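Local coordinates for hemolysin activator protein CdiB (Acinetobacter baumannii ACICU, PDB 6WIL) that probably serves as the outer-membrane TpsB transporter of a contact-dependent growth inhibition system, secreting its partner toxin protein to the cell surface, at residues F76-K81 with Q108-K113; L178-R183 with Q276-Y281; Q501-G506 with Q513-G518. All blocks are in the same frame, centred on the assembly; numbering follows the deposited sequence.

Contact 1 (F76-K81 with Q108-K113)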
loop_
_atom_site.group_PDB
_atom_site.type_symbol
_atom_site.label_atom_id
_atom_site.label_comp_id
_atom_site.label_asym_id
_atom_site.label_seq_id
_atom_site.Cartn_x
_atom_site.Cartn_y
_atom_site.Cartn_z
ATOM N N PHE A 76 -15.195 19.569 -19.632
ATOM C CA PHE A 76 -15.433 20.525 -18.558
ATOM C C PHE A 76 -16.909 20.799 -18.299
ATOM O O PHE A 76 -17.226 21.718 -17.538
ATOM C CB PHE A 76 -14.705 21.836 -18.853
ATOM C CG PHE A 76 -13.219 21.748 -18.678
ATOM C CD1 PHE A 76 -12.669 21.555 -17.422
ATOM C CD2 PHE A 76 -12.371 21.849 -19.769
ATOM C CE1 PHE A 76 -11.300 21.474 -17.252
ATOM C CE2 PHE A 76 -11.001 21.766 -19.607
ATOM C CZ PHE A 76 -10.464 21.582 -18.346
ATOM N N ASN A 77 -17.816 20.016 -18.888
ATOM C CA ASN A 77 -19.240 20.248 -18.672
ATOM C C ASN A 77 -19.658 20.016 -17.225
ATOM O O ASN A 77 -20.744 20.455 -16.832
ATOM C CB ASN A 77 -20.079 19.368 -19.605
ATOM C CG ASN A 77 -19.816 17.885 -19.414
ATOM O OD1 ASN A 77 -20.081 17.325 -18.349
ATOM N ND2 ASN A 77 -19.313 17.234 -20.458
ATOM N N PHE A 78 -18.827 19.345 -16.422
ATOM C CA PHE A 78 -19.156 19.146 -15.014
ATOM C C PHE A 78 -19.201 20.461 -14.246
ATOM O O PHE A 78 -19.808 20.519 -13.171
ATOM C CB PHE A 78 -18.148 18.194 -14.362
ATOM C CG PHE A 78 -16.783 18.788 -14.173
ATOM C CD1 PHE A 78 -15.852 18.755 -15.199
ATOM C CD2 PHE A 78 -16.423 19.369 -12.967
ATOM C CE1 PHE A 78 -14.590 19.297 -15.029
ATOM C CE2 PHE A 78 -15.163 19.921 -12.792
ATOM C CZ PHE A 78 -14.246 19.883 -13.824
ATOM N N VAL A 79 -18.561 21.509 -14.763
ATOM C CA VAL A 79 -18.629 22.818 -14.124
ATOM C C VAL A 79 -20.039 23.386 -14.228
ATOM O O VAL A 79 -20.604 23.873 -13.242
ATOM C CB VAL A 79 -17.586 23.767 -14.741
ATOM C CG1 VAL A 79 -17.888 25.210 -14.367
ATOM C CG2 VAL A 79 -16.181 23.372 -14.296
ATOM N N ILE A 80 -20.628 23.333 -15.424
ATOM C CA ILE A 80 -22.003 23.792 -15.594
ATOM C C ILE A 80 -22.969 22.835 -14.905
ATOM O O ILE A 80 -23.977 23.261 -14.325
ATOM C CB ILE A 80 -22.332 23.960 -17.088
ATOM C CG1 ILE A 80 -21.431 25.024 -17.714
ATOM C CG2 ILE A 80 -23.796 24.337 -17.280
ATOM C CD1 ILE A 80 -21.591 26.393 -17.094
ATOM N N LYS A 81 -22.676 21.531 -14.955
ATOM C CA LYS A 81 -23.480 20.549 -14.236
ATOM C C LYS A 81 -23.606 20.912 -12.761
ATOM O O LYS A 81 -24.705 20.899 -12.196
ATOM C CB LYS A 81 -22.865 19.156 -14.379
ATOM C CG LYS A 81 -23.483 18.271 -15.443
ATOM C CD LYS A 81 -23.196 16.809 -15.120
ATOM C CE LYS A 81 -22.594 16.068 -16.299
ATOM N NZ LYS A 81 -21.646 15.013 -15.841
ATOM N N GLN A 108 -15.250 27.787 -9.845
ATOM C CA GLN A 108 -13.797 27.678 -9.797
ATOM C C GLN A 108 -13.355 26.688 -8.728
ATOM O O GLN A 108 -12.386 25.948 -8.928
ATOM C CB GLN A 108 -13.177 29.053 -9.549
ATOM C CG GLN A 108 -11.670 29.045 -9.324
ATOM C CD GLN A 108 -10.879 28.765 -10.589
ATOM O OE1 GLN A 108 -11.411 28.826 -11.698
ATOM N NE2 GLN A 108 -9.595 28.459 -10.426
ATOM N N ASN A 109 -14.049 26.666 -7.587
ATOM C CA ASN A 109 -13.780 25.644 -6.582
ATOM C C ASN A 109 -14.041 24.254 -7.143
ATOM O O ASN A 109 -13.300 23.308 -6.852
ATOM C CB ASN A 109 -14.632 25.898 -5.337
ATOM C CG ASN A 109 -14.477 24.811 -4.290
ATOM O OD1 ASN A 109 -13.500 24.789 -3.545
ATOM N ND2 ASN A 109 -15.452 23.909 -4.222
ATOM N N GLU A 110 -15.084 24.116 -7.963
ATOM C CA GLU A 110 -15.348 22.838 -8.615
ATOM C C GLU A 110 -14.236 22.486 -9.594
ATOM O O GLU A 110 -13.901 21.308 -9.772
ATOM C CB GLU A 110 -16.698 22.887 -9.330
ATOM C CG GLU A 110 -17.269 21.521 -9.622
ATOM C CD GLU A 110 -17.341 20.660 -8.378
ATOM O OE1 GLU A 110 -17.969 21.098 -7.388
ATOM O OE2 GLU A 110 -16.751 19.558 -8.384
ATOM N N LEU A 111 -13.654 23.499 -10.238
ATOM C CA LEU A 111 -12.512 23.271 -11.116
ATOM C C LEU A 111 -11.325 22.729 -10.330
ATOM O O LEU A 111 -10.674 21.763 -10.747
ATOM C CB LEU A 111 -12.147 24.574 -11.831
ATOM C CG LEU A 111 -11.409 24.484 -13.165
ATOM C CD1 LEU A 111 -12.240 23.700 -14.168
ATOM C CD2 LEU A 111 -11.106 25.879 -13.695
ATOM N N LEU A 112 -11.033 23.341 -9.178
ATOM C CA LEU A 112 -9.962 22.848 -8.320
ATOM C C LEU A 112 -10.303 21.494 -7.712
ATOM O O LEU A 112 -9.399 20.696 -7.439
ATOM C CB LEU A 112 -9.670 23.865 -7.215
ATOM C CG LEU A 112 -9.279 25.265 -7.688
ATOM C CD1 LEU A 112 -9.035 26.190 -6.503
ATOM C CD2 LEU A 112 -8.050 25.197 -8.582
ATOM N N LYS A 113 -11.593 21.222 -7.486
ATOM C CA LYS A 113 -12.001 19.923 -6.960
ATOM C C LYS A 113 -11.540 18.791 -7.869
ATOM O O LYS A 113 -11.078 17.748 -7.391
ATOM C CB LYS A 113 -13.519 19.874 -6.791
ATOM C CG LYS A 113 -14.002 19.930 -5.357
ATOM C CD LYS A 113 -15.496 19.647 -5.293
ATOM C CE LYS A 113 -16.042 19.834 -3.890
ATOM N NZ LYS A 113 -17.501 20.129 -3.915
#

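Contact 2 (L178-R183 with Q276-Y281)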
loop_
_atom_site.group_PDB
_atom_site.type_symbol
_atom_site.label_atom_id
_atom_site.label_comp_id
_atom_site.label_asym_id
_atom_site.label_seq_id
_atom_site.Cartn_x
_atom_site.Cartn_y
_atom_site.Cartn_z
ATOM N N LEU A 178 4.872 12.422 -9.806
ATOM C CA LEU A 178 5.801 12.722 -8.723
ATOM C C LEU A 178 6.060 11.494 -7.855
ATOM O O LEU A 178 7.199 11.246 -7.443
ATOM C CB LEU A 178 5.259 13.876 -7.884
ATOM C CG LEU A 178 6.043 14.320 -6.653
ATOM C CD1 LEU A 178 6.168 15.831 -6.646
ATOM C CD2 LEU A 178 5.317 13.852 -5.413
ATOM N N GLU A 179 5.016 10.711 -7.567
ATOM C CA GLU A 179 5.198 9.516 -6.748
ATOM C C GLU A 179 6.047 8.479 -7.468
ATOM O O GLU A 179 6.886 7.815 -6.849
ATOM C CB GLU A 179 3.843 8.924 -6.367
ATOM C CG GLU A 179 3.316 9.395 -5.029
ATOM C CD GLU A 179 1.833 9.129 -4.869
ATOM O OE1 GLU A 179 1.114 10.032 -4.394
ATOM O OE2 GLU A 179 1.382 8.021 -5.234
ATOM N N ASN A 180 5.842 8.331 -8.778
ATOM C CA ASN A 180 6.647 7.402 -9.562
ATOM C C ASN A 180 8.116 7.803 -9.564
ATOM O O ASN A 180 9.002 6.941 -9.507
ATOM C CB ASN A 180 6.111 7.327 -10.991
ATOM C CG ASN A 180 4.756 6.665 -11.061
ATOM O OD1 ASN A 180 4.315 6.039 -10.100
ATOM N ND2 ASN A 180 4.094 6.782 -12.207
ATOM N N LEU A 181 8.399 9.108 -9.624
ATOM C CA LEU A 181 9.788 9.555 -9.644
ATOM C C LEU A 181 10.431 9.458 -8.269
ATOM O O LEU A 181 11.656 9.321 -8.169
ATOM C CB LEU A 181 9.886 10.991 -10.163
ATOM C CG LEU A 181 9.476 11.257 -11.611
ATOM C CD1 LEU A 181 9.856 12.675 -12.041
ATOM C CD2 LEU A 181 10.095 10.229 -12.537
ATOM N N LYS A 182 9.638 9.533 -7.203
ATOM C CA LYS A 182 10.196 9.451 -5.859
ATOM C C LYS A 182 10.612 8.041 -5.472
ATOM O O LYS A 182 11.195 7.862 -4.398
ATOM C CB LYS A 182 9.199 9.998 -4.836
ATOM C CG LYS A 182 9.193 11.513 -4.756
ATOM C CD LYS A 182 7.941 12.022 -4.070
ATOM C CE LYS A 182 7.809 11.495 -2.651
ATOM N NZ LYS A 182 8.776 12.125 -1.713
ATOM N N ARG A 183 10.331 7.041 -6.309
ATOM C CA ARG A 183 10.872 5.713 -6.050
ATOM C C ARG A 183 12.380 5.682 -6.242
ATOM O O ARG A 183 13.076 4.943 -5.539
ATOM C CB ARG A 183 10.199 4.682 -6.954
ATOM C CG ARG A 183 8.735 4.464 -6.636
ATOM C CD ARG A 183 8.119 3.438 -7.560
ATOM N NE ARG A 183 6.673 3.360 -7.387
ATOM C CZ ARG A 183 5.909 2.414 -7.918
ATOM N NH1 ARG A 183 6.455 1.453 -8.653
ATOM N NH2 ARG A 183 4.601 2.425 -7.710
ATOM N N GLN A 276 9.848 -4.241 -9.861
ATOM C CA GLN A 276 8.677 -3.375 -9.902
ATOM C C GLN A 276 9.017 -2.115 -10.680
ATOM O O GLN A 276 10.019 -1.460 -10.381
ATOM C CB GLN A 276 8.225 -3.012 -8.484
ATOM C CG GLN A 276 6.730 -2.833 -8.325
ATOM C CD GLN A 276 6.345 -2.428 -6.915
ATOM O OE1 GLN A 276 7.140 -2.548 -5.983
ATOM N NE2 GLN A 276 5.124 -1.933 -6.755
ATOM N N LEU A 277 8.190 -1.776 -11.670
ATOM C CA LEU A 277 8.348 -0.524 -12.396
ATOM C C LEU A 277 6.980 0.093 -12.653
ATOM O O LEU A 277 6.014 -0.633 -12.926
ATOM C CB LEU A 277 9.090 -0.721 -13.725
ATOM C CG LEU A 277 8.337 -1.175 -14.976
ATOM C CD1 LEU A 277 9.236 -1.052 -16.194
ATOM C CD2 LEU A 277 7.835 -2.599 -14.828
ATOM N N PRO A 278 6.860 1.417 -12.561
ATOM C CA PRO A 278 5.577 2.073 -12.832
ATOM C C PRO A 278 5.449 2.532 -14.274
ATOM O O PRO A 278 6.424 2.861 -14.946
ATOM C CB PRO A 278 5.617 3.280 -11.887
ATOM C CG PRO A 278 7.064 3.664 -11.887
ATOM C CD PRO A 278 7.844 2.361 -11.998
ATOM N N VAL A 279 4.208 2.538 -14.754
ATOM C CA VAL A 279 3.864 3.159 -16.033
ATOM C C VAL A 279 2.684 4.099 -15.829
ATOM O O VAL A 279 1.521 3.713 -16.015
ATOM C CB VAL A 279 3.563 2.106 -17.118
ATOM C CG1 VAL A 279 3.489 2.768 -18.483
ATOM C CG2 VAL A 279 4.611 1.002 -17.113
ATOM N N GLY A 280 2.984 5.337 -15.451
ATOM C CA GLY A 280 1.921 6.291 -15.187
ATOM C C GLY A 280 1.062 5.859 -14.011
ATOM O O GLY A 280 1.562 5.634 -12.900
ATOM N N TYR A 281 -0.242 5.718 -14.260
ATOM C CA TYR A 281 -1.153 5.213 -13.244
ATOM C C TYR A 281 -1.037 3.709 -13.035
ATOM O O TYR A 281 -1.566 3.200 -12.041
ATOM C CB TYR A 281 -2.600 5.567 -13.600
ATOM C CG TYR A 281 -3.008 6.986 -13.286
ATOM C CD1 TYR A 281 -3.057 7.441 -11.972
ATOM C CD2 TYR A 281 -3.358 7.870 -14.306
ATOM C CE1 TYR A 281 -3.425 8.736 -11.680
ATOM C CE2 TYR A 281 -3.731 9.166 -14.021
ATOM C CZ TYR A 281 -3.765 9.594 -12.711
ATOM O OH TYR A 281 -4.137 10.885 -12.430
HETATM O O HOH W 1 9.575 1.123 -9.070
#

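Contact 3 (Q501-G506 with Q513-G518). With C8E ((hydroxyethyloxy)tri(ethyloxy)octane), chain D.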
loop_
_atom_site.group_PDB
_atom_site.type_symbol
_atom_site.label_atom_id
_atom_site.label_comp_id
_atom_site.label_asym_id
_atom_site.label_seq_id
_atom_site.Cartn_x
_atom_site.Cartn_y
_atom_site.Cartn_z
ATOM N N GLN A 501 -4.871 -10.511 19.036
ATOM C CA GLN A 501 -5.991 -11.436 19.156
ATOM C C GLN A 501 -6.175 -12.179 17.841
ATOM O O GLN A 501 -6.132 -11.569 16.772
ATOM C CB GLN A 501 -7.298 -10.714 19.506
ATOM C CG GLN A 501 -7.339 -10.095 20.886
ATOM C CD GLN A 501 -8.602 -9.293 21.120
ATOM O OE1 GLN A 501 -9.625 -9.831 21.548
ATOM N NE2 GLN A 501 -8.540 -7.999 20.833
ATOM N N GLY A 502 -6.403 -13.483 17.928
ATOM C CA GLY A 502 -6.680 -14.285 16.754
ATOM C C GLY A 502 -7.955 -15.087 16.915
ATOM O O GLY A 502 -8.351 -15.452 18.021
ATOM N N TRP A 503 -8.595 -15.363 15.778
ATOM C CA TRP A 503 -9.831 -16.135 15.727
ATOM C C TRP A 503 -9.771 -17.100 14.556
ATOM O O TRP A 503 -9.391 -16.707 13.451
ATOM C CB TRP A 503 -11.059 -15.232 15.564
ATOM C CG TRP A 503 -11.418 -14.417 16.753
ATOM C CD1 TRP A 503 -12.164 -14.815 17.821
ATOM C CD2 TRP A 503 -11.076 -13.048 16.989
ATOM N NE1 TRP A 503 -12.302 -13.782 18.713
ATOM C CE2 TRP A 503 -11.641 -12.685 18.228
ATOM C CE3 TRP A 503 -10.343 -12.095 16.277
ATOM C CZ2 TRP A 503 -11.495 -11.412 18.772
ATOM C CZ3 TRP A 503 -10.199 -10.831 16.818
ATOM C CH2 TRP A 503 -10.772 -10.501 18.052
ATOM N N VAL A 504 -10.152 -18.353 14.795
ATOM C CA VAL A 504 -10.348 -19.330 13.731
ATOM C C VAL A 504 -11.736 -19.934 13.893
ATOM O O VAL A 504 -12.270 -20.025 15.002
ATOM C CB VAL A 504 -9.265 -20.432 13.726
ATOM C CG1 VAL A 504 -7.933 -19.863 13.260
ATOM C CG2 VAL A 504 -9.133 -21.055 15.103
ATOM N N ASN A 505 -12.317 -20.346 12.772
ATOM C CA ASN A 505 -13.701 -20.806 12.716
ATOM C C ASN A 505 -13.894 -21.478 11.361
ATOM O O ASN A 505 -13.010 -21.443 10.499
ATOM C CB ASN A 505 -14.669 -19.637 12.953
ATOM C CG ASN A 505 -16.108 -19.967 12.595
ATOM O OD1 ASN A 505 -16.638 -19.467 11.603
ATOM N ND2 ASN A 505 -16.737 -20.833 13.384
ATOM N N GLY A 506 -15.047 -22.110 11.185
ATOM C CA GLY A 506 -15.343 -22.816 9.959
ATOM C C GLY A 506 -14.831 -24.239 10.021
ATOM O O GLY A 506 -14.518 -24.781 11.086
ATOM N N GLN A 513 -11.200 -24.131 20.877
ATOM C CA GLN A 513 -9.817 -23.853 20.513
ATOM C C GLN A 513 -9.731 -22.777 19.439
ATOM O O GLN A 513 -8.895 -22.855 18.541
ATOM C CB GLN A 513 -9.116 -25.128 20.045
ATOM C CG GLN A 513 -9.197 -26.272 21.032
ATOM C CD GLN A 513 -7.942 -27.114 21.039
ATOM O OE1 GLN A 513 -7.121 -27.029 20.128
ATOM N NE2 GLN A 513 -7.776 -27.922 22.079
ATOM N N ARG A 514 -10.583 -21.766 19.527
ATOM C CA ARG A 514 -10.767 -20.825 18.437
ATOM C C ARG A 514 -10.246 -19.427 18.745
ATOM O O ARG A 514 -10.452 -18.514 17.938
ATOM C CB ARG A 514 -12.253 -20.748 18.070
ATOM C CG ARG A 514 -12.973 -22.091 18.090
ATOM C CD ARG A 514 -14.436 -21.932 17.697
ATOM N NE ARG A 514 -15.149 -21.025 18.595
ATOM C CZ ARG A 514 -16.453 -20.772 18.526
ATOM N NH1 ARG A 514 -17.011 -19.930 19.384
ATOM N NH2 ARG A 514 -17.199 -21.362 17.601
ATOM N N TYR A 515 -9.581 -19.227 19.880
ATOM C CA TYR A 515 -9.238 -17.882 20.315
ATOM C C TYR A 515 -7.858 -17.845 20.956
ATOM O O TYR A 515 -7.488 -18.744 21.716
ATOM C CB TYR A 515 -10.276 -17.342 21.301
ATOM C CG TYR A 515 -10.034 -15.909 21.702
ATOM C CD1 TYR A 515 -10.407 -14.868 20.868
ATOM C CD2 TYR A 515 -9.431 -15.594 22.914
ATOM C CE1 TYR A 515 -10.194 -13.551 21.224
ATOM C CE2 TYR A 515 -9.210 -14.276 23.280
ATOM C CZ TYR A 515 -9.595 -13.258 22.428
ATOM O OH TYR A 515 -9.384 -11.942 22.775
ATOM N N LEU A 516 -7.109 -16.789 20.646
ATOM C CA LEU A 516 -5.808 -16.531 21.244
ATOM C C LEU A 516 -5.730 -15.072 21.663
ATOM O O LEU A 516 -6.230 -14.187 20.964
ATOM C CB LEU A 516 -4.662 -16.850 20.276
ATOM C CG LEU A 516 -4.323 -18.323 20.050
ATOM C CD1 LEU A 516 -3.220 -18.475 19.016
ATOM C CD2 LEU A 516 -3.934 -18.998 21.356
ATOM N N LEU A 517 -5.105 -14.830 22.813
ATOM C CA LEU A 517 -4.861 -13.479 23.303
ATOM C C LEU A 517 -3.452 -13.433 23.869
ATOM O O LEU A 517 -3.154 -14.116 24.853
ATOM C CB LEU A 517 -5.882 -13.073 24.370
ATOM C CG LEU A 517 -5.618 -11.729 25.059
ATOM C CD1 LEU A 517 -5.968 -10.565 24.154
ATOM C CD2 LEU A 517 -6.361 -11.628 26.383
ATOM N N GLY A 518 -2.589 -12.640 23.241
ATOM C CA GLY A 518 -1.229 -12.475 23.714
ATOM C C GLY A 518 -0.890 -11.021 23.956
ATOM O O GLY A 518 -1.585 -10.125 23.465
HETATM C C1 C8E D . -16.299 -9.832 1.302
HETATM C C2 C8E D . -15.300 -10.663 2.105
HETATM C C3 C8E D . -14.039 -9.844 2.378
HETATM C C4 C8E D . -13.072 -10.665 3.229
HETATM C C5 C8E D . -13.637 -10.822 4.639
HETATM C C6 C8E D . -12.773 -11.812 5.412
HETATM C C7 C8E D . -12.788 -11.447 6.893
HETATM C C8 C8E D . -13.874 -12.246 7.609
HETATM O O9 C8E D . -13.268 -13.030 8.597
HETATM C C10 C8E D . -14.149 -13.840 9.323
HETATM C C11 C8E D . -13.347 -14.832 10.163
HETATM O O12 C8E D . -13.854 -14.860 11.468
HETATM C C13 C8E D . -13.357 -15.908 12.253
HETATM C C14 C8E D . -14.000 -15.864 13.640
HETATM O O15 C8E D . -14.416 -14.561 13.938
HETATM C C16 C8E D . -14.900 -14.404 15.243
HETATM C C17 C8E D . -14.843 -12.931 15.655
HETATM O O18 C8E D . -15.739 -12.177 14.886
HETATM C C19 C8E D . -15.991 -10.897 15.396
HETATM C C20 C8E D . -15.609 -9.835 14.364
HETATM O O21 C8E D . -16.298 -10.063 13.165
#

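Contact 1 (F76-K81 with Q108-K113)
L111 meets the helix 77-85 and its lead-in through one methyl, CD1, which touches three side chains. It lies 3.9 Å from F76 CE1 and equally near F76 CD1, while V79 CG2 approaches the same methyl at 4.0 Å. The F78 ring adds a looser touch, F78 CZ to L111 CD1 at 4.3 Å. With CG turned away from its own backbone N (chi1 -155°), the leucine carries this methyl across to the other helix. F76 contributes from just before the first helical turn; its ring swings inward although its CB bond runs alongside the partner.

These are the two helices of the ShlB-type POTRA domain. The axes of residues 77-81 and 108-113 pass 9.5 Å apart, with N-to-C directions 132° apart, and both helices lie on the domain's small sheet: F76 and L111 rest on I137 of strand 132-149, V79 and L111 on I121 of strand 120-123.

F78 and E110 meet differently, a ring edge against a backbone carbonyl. F78 CG sits between the backbone N and the carbonyl carbon (chi1 71°), which brings CE2 to 3.6 Å from E110 O, close to the ring plane. The methylene E110 CG lies 4.1 Å from F78 CD2; the chain bends at chi2, and the carboxylate plane stands perpendicular to the ring. Within its own helix E110 OE1 forms a long salt bridge with K113 NZ, 3.6 Å away; K114 makes a cation-pi contact with F78.

Contact 2 (L178-R183 with Q276-Y281)
N180, on the last turn of helix 171-181, and R183, three residues further along the chain, both pack on P278 at the end of a barrel strand. Both side chains run past the proline in the opposite direction to its own ring. N180 lays its amide against the ring carbons, with N180 OD1 3.5 Å from P278 CB, and reaches on to the backbone beyond. There N180 ND2 donates to G280 O over 2.9 Å, nearly straight at 168°. The carbonyl oxygen lies almost exactly in the amide plane, while the donor is tilted 19° from the plane of the carbonyl. A chi1 of -68° sets N180 CG opposite its carbonyl carbon and aims the amide along this path. ND2 also bonds to G160 O, and G280 O accepts a second bond from Q176 NE2, which together should hold the amide against rotation.

R183 stretches out from CG to NE and puts one face of its guanidinium over P278 CB, displaced toward the rim of the group; the nearest approach is R183 NH1 to P278 CD, 3.7 Å. At the guanidinium edge a water accepts from R183 NH1 at 3.2 Å and donates to Q276 O at 2.9 Å. The stronger polar partner is D283, which forms a salt bridge with R183 NH2 and also accepts from Q276 NE2, so one carboxylate ties the arginine and the glutamine together. This is the junction of the second POTRA domain with the sixteen-stranded barrel of a TpsB transporter of the Omp85 superfamily, made where strand 266-279 turns into strand 282-295.

Contact 3 (Q501-G506 with Q513-G518)
W503 and Y515 face each other across an antiparallel beta hairpin, strands 493-505 and 515-526, two neighbours in the wall of the sixteen-stranded transmembrane barrel. They form a non-hydrogen-bonded pair. Y515 CG is anti to its backbone N (chi1 -175°), which runs the ring alongside the indole, both side chains pointing the same way. The tyrosine ring meets the pyrrole side of the indole obliquely: the planes stand at 57° and the centroids of the five-membered ring and the phenol are 4.8 Å apart. W503 NE1 comes to 3.1 Å from Y515 CD1, near the plane of the phenol ring and at its edge.

On the same face Q501, extended beyond CG, reaches the hydroxyl end of the tyrosine. Y515 OH is modelled as donating to Q501 OE1 at 2.5 Å, so short that the exact length is doubtful; the amide is turned 81° to the phenol ring. L517 runs alongside the glutamine, its CD1 3.6 Å from Q501 CG.

The backbones that set these side chains in register are joined at G502 and L516, the hydrogen-bonded pair, where each N binds the other's O; V504 N to R514 O, 3.2 Å, adds a third bond nearer the turn. L516 points to the opposite face, where it and V504 touch L472. Neighbouring strands extend the sheet on both flanks, with W503 bound through its backbone to Q478 on one side and L517 to L540 and I541 on the other.

A detergent molecule, C8E, covers part of the indole and is also hydrogen-bonded to Q478 NE2. Its C17 lies over one face, 3.8 Å above the plane and toward the rim, and its C14 approaches W503 CB to 3.6 Å.

The three contacts follow one another along the chain, running from the POTRA domains into the barrel. Contact 1 lies within the first POTRA domain and contact 2 where the second meets the barrel; their centres are about 28 Å apart, with nearest atoms about 11 Å from each other and no touch. Contact 3 belongs to the same closed sheet that contact 2 reaches, yet their centres are about 40 Å apart and the nearest atoms about 28 Å. Contacts 1 and 3, about 51 Å between centres, stand on opposite sides of the chain's centre. The bound detergent touches contact 3, consistent with a membrane-facing surface for W503.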